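Local coordinates for probable methyltransferase (Bordetella pertussis, PDB 3KTY), which probably methylates RNA using S-adenosyl-L-methionine, as a member of the TrmH family, this chain being its SpoU-type methylase domain, at residues 8-13 against 168-173. Residues are numbered along the deposited sequence; the frame is centred on the assembly and turned at random.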
loop_
_atom_site.group_PDB
_atom_site.type_symbol
_atom_site.label_atom_id
_atom_site.label_comp_id
_atom_site.label_asym_id
_atom_site.label_seq_id
_atom_site.Cartn_x
_atom_site.Cartn_y
_atom_site.Cartn_z
ATOM N N PHE A 8 -2.673 -15.226 11.584
ATOM C CA PHE A 8 -2.148 -14.753 10.330
ATOM C C PHE A 8 -1.785 -15.893 9.369
ATOM O O PHE A 8 -1.775 -15.693 8.155
ATOM C CB PHE A 8 -0.927 -13.873 10.577
ATOM C CG PHE A 8 -1.275 -12.456 10.912
ATOM C CD1 PHE A 8 -0.952 -11.424 10.036
ATOM C CD2 PHE A 8 -1.922 -12.150 12.114
ATOM C CE1 PHE A 8 -1.281 -10.105 10.352
ATOM C CE2 PHE A 8 -2.254 -10.832 12.446
ATOM C CZ PHE A 8 -1.941 -9.804 11.570
ATOM N N SER A 9 -1.489 -17.080 9.900
ATOM C CA SER A 9 -1.119 -18.211 9.034
ATOM C C SER A 9 -2.326 -18.735 8.274
ATOM O O SER A 9 -2.192 -19.539 7.361
ATOM C CB SER A 9 -0.511 -19.335 9.852
ATOM O OG SER A 9 -1.504 -19.887 10.700
ATOM N N ARG A 10 -3.503 -18.237 8.629
ATOM C CA ARG A 10 -4.772 -18.722 8.075
ATOM C C ARG A 10 -5.308 -17.852 6.966
ATOM O O ARG A 10 -6.458 -18.022 6.506
ATOM C CB ARG A 10 -5.802 -18.854 9.194
ATOM C CG ARG A 10 -5.450 -19.965 10.167
ATOM C CD ARG A 10 -6.271 -19.779 11.408
ATOM N NE ARG A 10 -7.697 -19.883 11.136
ATOM C CZ ARG A 10 -8.629 -19.655 12.050
ATOM N NH1 ARG A 10 -9.916 -19.778 11.740
ATOM N NH2 ARG A 10 -8.263 -19.317 13.284
ATOM N N VAL A 11 -4.456 -16.921 6.530
ATOM C CA VAL A 11 -4.748 -16.102 5.379
ATOM C C VAL A 11 -3.815 -16.434 4.222
ATOM O O VAL A 11 -2.596 -16.518 4.404
ATOM C CB VAL A 11 -4.645 -14.559 5.731
ATOM C CG1 VAL A 11 -4.774 -13.732 4.482
ATOM C CG2 VAL A 11 -5.738 -14.151 6.778
ATOM N N ARG A 12 -4.372 -16.540 3.023
ATOM C CA ARG A 12 -3.568 -16.858 1.830
ATOM C C ARG A 12 -3.779 -15.896 0.720
ATOM O O ARG A 12 -4.917 -15.492 0.481
ATOM C CB ARG A 12 -3.979 -18.213 1.275
ATOM C CG ARG A 12 -3.337 -19.272 2.036
ATOM C CD ARG A 12 -4.351 -20.214 2.459
ATOM N NE ARG A 12 -4.235 -21.372 1.633
ATOM C CZ ARG A 12 -3.926 -22.574 2.082
ATOM N NH1 ARG A 12 -3.709 -22.802 3.367
ATOM N NH2 ARG A 12 -3.837 -23.535 1.218
ATOM N N PHE A 13 -2.703 -15.583 -0.007
ATOM C CA PHE A 13 -2.783 -14.690 -1.176
ATOM C C PHE A 13 -2.450 -15.437 -2.449
ATOM O O PHE A 13 -1.356 -15.966 -2.621
ATOM C CB PHE A 13 -1.849 -13.480 -1.018
ATOM C CG PHE A 13 -2.106 -12.684 0.238
ATOM C CD1 PHE A 13 -2.836 -11.514 0.195
ATOM C CD2 PHE A 13 -1.667 -13.146 1.459
ATOM C CE1 PHE A 13 -3.101 -10.792 1.352
ATOM C CE2 PHE A 13 -1.910 -12.437 2.608
ATOM C CZ PHE A 13 -2.628 -11.269 2.560
ATOM N N LEU A 168 -6.070 -6.361 5.801
ATOM C CA LEU A 168 -6.190 -7.595 6.522
ATOM C C LEU A 168 -5.406 -7.564 7.802
ATOM O O LEU A 168 -5.872 -7.978 8.838
ATOM C CB LEU A 168 -5.731 -8.761 5.653
ATOM C CG LEU A 168 -6.799 -9.174 4.640
ATOM C CD1 LEU A 168 -6.205 -10.164 3.683
ATOM C CD2 LEU A 168 -7.972 -9.771 5.398
ATOM N N ARG A 169 -4.193 -7.076 7.740
ATOM C CA ARG A 169 -3.437 -6.957 8.968
ATOM C C ARG A 169 -4.178 -6.094 9.996
ATOM O O ARG A 169 -4.334 -6.447 11.168
ATOM C CB ARG A 169 -2.058 -6.356 8.655
ATOM C CG ARG A 169 -1.283 -5.949 9.875
ATOM C CD ARG A 169 0.206 -5.563 9.499
ATOM N NE ARG A 169 0.921 -5.379 10.748
ATOM C CZ ARG A 169 1.372 -6.366 11.506
ATOM N NH1 ARG A 169 1.247 -7.619 11.114
ATOM N NH2 ARG A 169 1.949 -6.100 12.661
ATOM N N TYR A 170 -4.639 -4.947 9.547
ATOM C CA TYR A 170 -5.269 -4.043 10.481
ATOM C C TYR A 170 -6.486 -4.719 11.095
ATOM O O TYR A 170 -6.775 -4.566 12.282
ATOM C CB TYR A 170 -5.689 -2.726 9.800
ATOM C CG TYR A 170 -6.003 -1.648 10.811
ATOM C CD1 TYR A 170 -4.983 -0.851 11.336
ATOM C CD2 TYR A 170 -7.305 -1.457 11.284
ATOM C CE1 TYR A 170 -5.245 0.137 12.295
ATOM C CE2 TYR A 170 -7.584 -0.439 12.232
ATOM C CZ TYR A 170 -6.559 0.334 12.733
ATOM O OH TYR A 170 -6.830 1.304 13.686
ATOM N N ALA A 171 -7.228 -5.418 10.263
ATOM C CA ALA A 171 -8.466 -6.007 10.753
ATOM C C ALA A 171 -8.185 -7.212 11.705
ATOM O O ALA A 171 -8.979 -7.514 12.577
ATOM C CB ALA A 171 -9.387 -6.384 9.600
ATOM N N LEU A 172 -6.998 -7.801 11.605
ATOM C CA LEU A 172 -6.665 -8.948 12.418
ATOM C C LEU A 172 -5.957 -8.604 13.720
ATOM O O LEU A 172 -5.996 -9.370 14.684
ATOM C CB LEU A 172 -5.818 -9.944 11.604
ATOM C CG LEU A 172 -6.462 -10.682 10.432
ATOM C CD1 LEU A 172 -5.518 -11.775 9.941
ATOM C CD2 LEU A 172 -7.796 -11.302 10.844
ATOM N N LEU A 173 -5.298 -7.457 13.765
ATOM C CA LEU A 173 -4.543 -7.097 14.959
ATOM C C LEU A 173 -5.413 -6.960 16.221
ATOM O O LEU A 173 -6.575 -6.561 16.149
ATOM C CB LEU A 173 -3.732 -5.831 14.715
ATOM C CG LEU A 173 -2.443 -6.130 13.957
ATOM C CD1 LEU A 173 -1.640 -4.842 13.679
ATOM C CD2 LEU A 173 -1.572 -7.161 14.663
#
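The C-terminal helix of the SpoU methylase domain packs here against strand 11-16, an inner strand of the parallel sheet, and the turn leading into it, with Phe8 seated on Leu172 and Val11 and Phe13 meeting Leu168. The axes of strand 11-13 and helix 168-172 run nearly antiparallel, 12.0 Å apart, a spacing bridged mainly by side chains. Phe8 ends helix 2-8 and begins a type I turn to Val11, which brings the chain into the strand. Its ring lies across the last helical turn: Leu172 CD1 makes a CH-pi contact 4.2 Å from the centroid, 9° off the normal, and Leu172 CB passes 3.8 Å from Phe8 CE2. The same CD1 meets Val11 CG2 tip to tip at 4.0 Å, so one methyl touches both the ring and the valine. One turn earlier, Leu168 CD1 stands 3.9 Å from both Val11 CG1 and Phe13 CZ. With CG1 anti to the backbone N (chi1 173°) and CG2 beside it, the two methyls of Val11 diverge, CG1 to Leu168 and CG2 to Leu172. At the far end of the Phe8 ring, Arg169 NH1 comes obliquely to 3.6 Å from CE1, the ring and guanidinium planes 54° apart. This guanidinium is held elsewhere: NH1 bonds to the carbonyl O of Met34 and NE to that of Pro147 of the second subunit, while Leu173 CD2 lies over one of its faces. Phe36 adds a ring beside both Phe8 and Phe13, and Leu113 and Ala109 of helix 102-115 abut Val11 and Leu168. Helix 157-172 packed in this way forms part of one helical layer of the alpha-beta-alpha sandwich; the bond to Pro147 ties it to the dimer interface of this SPOUT-clan domain.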